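Local coordinates for protein of unknown function (DUF1255) (Acidithiobacillus ferrooxidans ATCC 23270, PDB 3EO6), which is of unknown function but probably cleaves nucleosides with phosphate, as a cupin-type pyrimidine/purine nucleoside phosphorylase, at residues 57-62 with 81-86. Numbering follows the deposited sequence.
Sequences TIRVLS and GDSMVI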
ATOM      1  N   THR A  57      14.796   3.297 -10.977  1.00  6.89           N
ATOM      2  CA  THR A  57      13.913   4.255 -11.576  1.00  6.81           C
ATOM      3  C   THR A  57      12.749   4.515 -10.626  1.00  6.31           C
ATOM      4  O   THR A  57      12.028   3.566 -10.261  1.00  7.12           O
ATOM      5  CB  THR A  57      13.396   3.782 -12.923  1.00  8.10           C
ATOM      6  OG1 THR A  57      14.509   3.699 -13.797  1.00  9.83           O
ATOM      7  CG2 THR A  57      12.355   4.703 -13.511  1.00  8.85           C
ATOM      8  N   ILE A  58      12.554   5.772 -10.259  1.00  6.01           N
ATOM      9  CA  ILE A  58      11.385   6.181  -9.495  1.00  6.52           C
ATOM     10  C   ILE A  58      10.367   6.754 -10.478  1.00  6.64           C
ATOM     11  O   ILE A  58      10.718   7.543 -11.350  1.00  7.74           O
ATOM     12  CB  ILE A  58      11.722   7.180  -8.386  1.00  7.04           C
ATOM     13  CG1 ILE A  58      10.525   7.398  -7.466  1.00  7.70           C
ATOM     14  CG2 ILE A  58      12.301   8.506  -8.867  1.00  8.58           C
ATOM     15  CD1 ILE A  58      10.816   8.137  -6.181  1.00  9.49           C
ATOM     16  N   ARG A  59       9.106   6.386 -10.281  0.71  6.11           N
ATOM     17  CA  ARG A  59       8.008   6.952 -11.033  0.71  6.69           C
ATOM     18  C   ARG A  59       6.968   7.323 -10.009  0.71  5.97           C
ATOM     19  O   ARG A  59       6.355   6.454  -9.380  0.71  5.92           O
ATOM     20  CB  ARG A  59       7.456   5.979 -12.034  0.71  7.26           C
ATOM     21  CG  ARG A  59       6.162   6.464 -12.571  0.71  8.56           C
ATOM     22  CD  ARG A  59       5.566   5.505 -13.559  0.71  9.79           C
ATOM     23  NE  ARG A  59       4.209   5.927 -13.929  0.71  9.20           N
ATOM     24  CZ  ARG A  59       3.350   5.179 -14.573  0.71  9.42           C
ATOM     25  NH1 ARG A  59       3.691   3.974 -14.920  0.71 10.17           N
ATOM     26  NH2 ARG A  59       2.138   5.635 -14.835  0.71 10.85           N
ATOM     27  N   VAL A  60       6.806   8.630  -9.812  1.00  6.59           N
ATOM     28  CA  VAL A  60       5.877   9.123  -8.812  1.00  6.67           C
ATOM     29  C   VAL A  60       4.470   9.026  -9.351  1.00  6.44           C
ATOM     30  O   VAL A  60       4.185   9.517 -10.441  1.00  7.12           O
ATOM     31  CB  VAL A  60       6.210  10.550  -8.380  1.00  7.83           C
ATOM     32  CG1 VAL A  60       5.202  11.089  -7.386  1.00  8.00           C
ATOM     33  CG2 VAL A  60       7.657  10.577  -7.804  1.00 11.10           C
ATOM     34  N   LEU A  61       3.584   8.384  -8.589  1.00  6.52           N
ATOM     35  CA  LEU A  61       2.201   8.220  -8.971  1.00  6.68           C
ATOM     36  C   LEU A  61       1.289   9.276  -8.409  1.00  7.00           C
ATOM     37  O   LEU A  61       0.309   9.636  -9.052  1.00  7.92           O
ATOM     38  CB  LEU A  61       1.692   6.825  -8.544  1.00  7.20           C
ATOM     39  CG  LEU A  61       2.433   5.657  -9.154  1.00  7.45           C
ATOM     40  CD1 LEU A  61       1.846   4.352  -8.675  1.00 10.66           C
ATOM     41  CD2 LEU A  61       2.424   5.728 -10.702  1.00 10.17           C
ATOM     42  N   SER A  62       1.560   9.733  -7.181  1.00  7.49           N
ATOM     43  CA  SER A  62       0.703  10.664  -6.458  1.00  7.70           C
ATOM     44  C   SER A  62       1.514  11.286  -5.334  1.00  7.27           C
ATOM     45  O   SER A  62       2.439  10.667  -4.820  1.00  7.71           O
ATOM     46  CB  SER A  62      -0.512   9.882  -5.914  1.00  8.41           C
ATOM     47  OG  SER A  62      -1.443  10.715  -5.263  1.00  9.81           O
ATOM     48  N   GLY A  81       3.563  11.888 -11.939  1.00  7.22           N
ATOM     49  CA  GLY A  81       4.004  11.817 -13.305  1.00  8.21           C
ATOM     50  C   GLY A  81       5.485  11.939 -13.529  1.00  7.94           C
ATOM     51  O   GLY A  81       5.958  11.676 -14.629  1.00 10.48           O
ATOM     52  N   ASP A  82       6.228  12.372 -12.524  1.00  6.80           N
ATOM     53  CA  ASP A  82       7.668  12.552 -12.680  1.00  7.68           C
ATOM     54  C   ASP A  82       8.410  11.214 -12.542  1.00  7.34           C
ATOM     55  O   ASP A  82       8.107  10.410 -11.650  1.00  9.09           O
ATOM     56  CB  ASP A  82       8.204  13.538 -11.623  1.00  8.64           C
ATOM     57  CG  ASP A  82       7.718  15.016 -11.806  1.00  9.75           C
ATOM     58  OD1 ASP A  82       7.163  15.350 -12.861  1.00 11.07           O
ATOM     59  OD2 ASP A  82       7.805  15.731 -10.829  1.00 12.89           O
ATOM     60  N   SER A  83       9.312  10.892 -13.500  0.62  5.56           N
ATOM     61  CA  SER A  83      10.240   9.733 -13.416  0.62  5.94           C
ATOM     62  C   SER A  83      11.714  10.139 -13.572  0.62  6.44           C
ATOM     63  O   SER A  83      12.038  10.986 -14.437  0.62  5.98           O
ATOM     64  CB  SER A  83       9.987   8.725 -14.497  0.62  7.17           C
ATOM     65  OG  SER A  83       8.713   8.232 -14.322  0.62  7.80           O
HETATM   66  N   MSE A  84      12.609   9.518 -12.812  1.00  6.13           N
HETATM   67  CA  MSE A  84      14.029   9.709 -12.990  1.00  5.94           C
HETATM   68  C   MSE A  84      14.747   8.463 -12.527  1.00  6.36           C
HETATM   69  O   MSE A  84      14.236   7.680 -11.724  1.00  6.49           O
HETATM   70  CB  MSE A  84      14.556  10.924 -12.197  1.00  6.97           C
HETATM   71  CG  MSE A  84      14.499  10.774 -10.722  1.00  8.41           C
HETATM   72 SE   MSE A  84      15.132  12.289  -9.699  0.81  9.84          SE
HETATM   73  CE  MSE A  84      16.978  12.033 -10.001  1.00 13.02           C
ATOM     74  N   VAL A  85      15.999   8.305 -12.965  1.00  6.17           N
ATOM     75  CA  VAL A  85      16.923   7.345 -12.380  1.00  6.15           C
ATOM     76  C   VAL A  85      17.546   7.956 -11.145  1.00  6.46           C
ATOM     77  O   VAL A  85      18.126   9.042 -11.201  1.00  8.59           O
ATOM     78  CB  VAL A  85      18.018   6.938 -13.358  1.00  7.56           C
ATOM     79  CG1 VAL A  85      18.973   5.966 -12.658  1.00  9.51           C
ATOM     80  CG2 VAL A  85      17.411   6.261 -14.607  1.00  8.25           C
ATOM     81  N   ILE A  86      17.464   7.242 -10.024  1.00  6.12           N
ATOM     82  CA  ILE A  86      18.162   7.603  -8.805  1.00  7.05           C
ATOM     83  C   ILE A  86      19.464   6.802  -8.800  1.00  6.40           C
ATOM     84  O   ILE A  86      19.425   5.569  -8.721  1.00  6.84           O
ATOM     85  CB  ILE A  86      17.332   7.296  -7.538  1.00  7.09           C
ATOM     86  CG1 ILE A  86      16.026   8.068  -7.581  1.00  8.34           C
ATOM     87  CG2 ILE A  86      18.179   7.639  -6.320  1.00  7.86           C
ATOM     88  CD1 ILE A  86      15.095   7.790  -6.402  1.00 10.10           C
TER
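Strands 57-61 and 83-86 pair antiparallel at one edge of the larger sheet of a cupin-type beta fold, where 83-86 is the outermost strand within the chain and 99-105 flanks 57-61 on its other side. Ile58 and Met84, a selenomethionine here, form the hydrogen-bonded pair: Ile58 N reaches Met84 O at 2.9 Å, and Met84 N returns to Ile58 O at 3.1 Å. Ile58 O is also approached by Ser83 CA, a CA-H...O contact at 3.0 Å, as is usual between antiparallel strands. Thr57 with Val85 and Arg59 with Ser83 are the non-hydrogen-bonded pairs on either side. Past the Arg59-Ser83 pair the register slips: Val60 N bonds Asp82 O at 2.9 Å, while Val60 O accepts from Gly81 N, also at 2.9 Å. Gly81 has a positive phi (96°) where the chain turns into the strand, and the carboxylate of Asp82 turns back to accept a bond from His79 N through OD2.

The two faces of the pair differ. On the face of Thr57, Arg59, Ser83 and Val85, Thr57 and Val85 meet loosely, OG1 of the threonine 4.0 Å from CG2 of the valine, and Arg59 also packs on Val8 of strand 7-10. On the face of Ile58 and Met84 these two side chains run alongside each other, with Ile58 CG2 3.7 Å from Met84 CG. Tyr67 of strand 64-68 packs on Met84 and Ile86, tying this layer to the second sheet. Ile86, next but one after Met84, completes the apolar cluster by bringing its CD1 to 3.8 Å from Ile58 CG2.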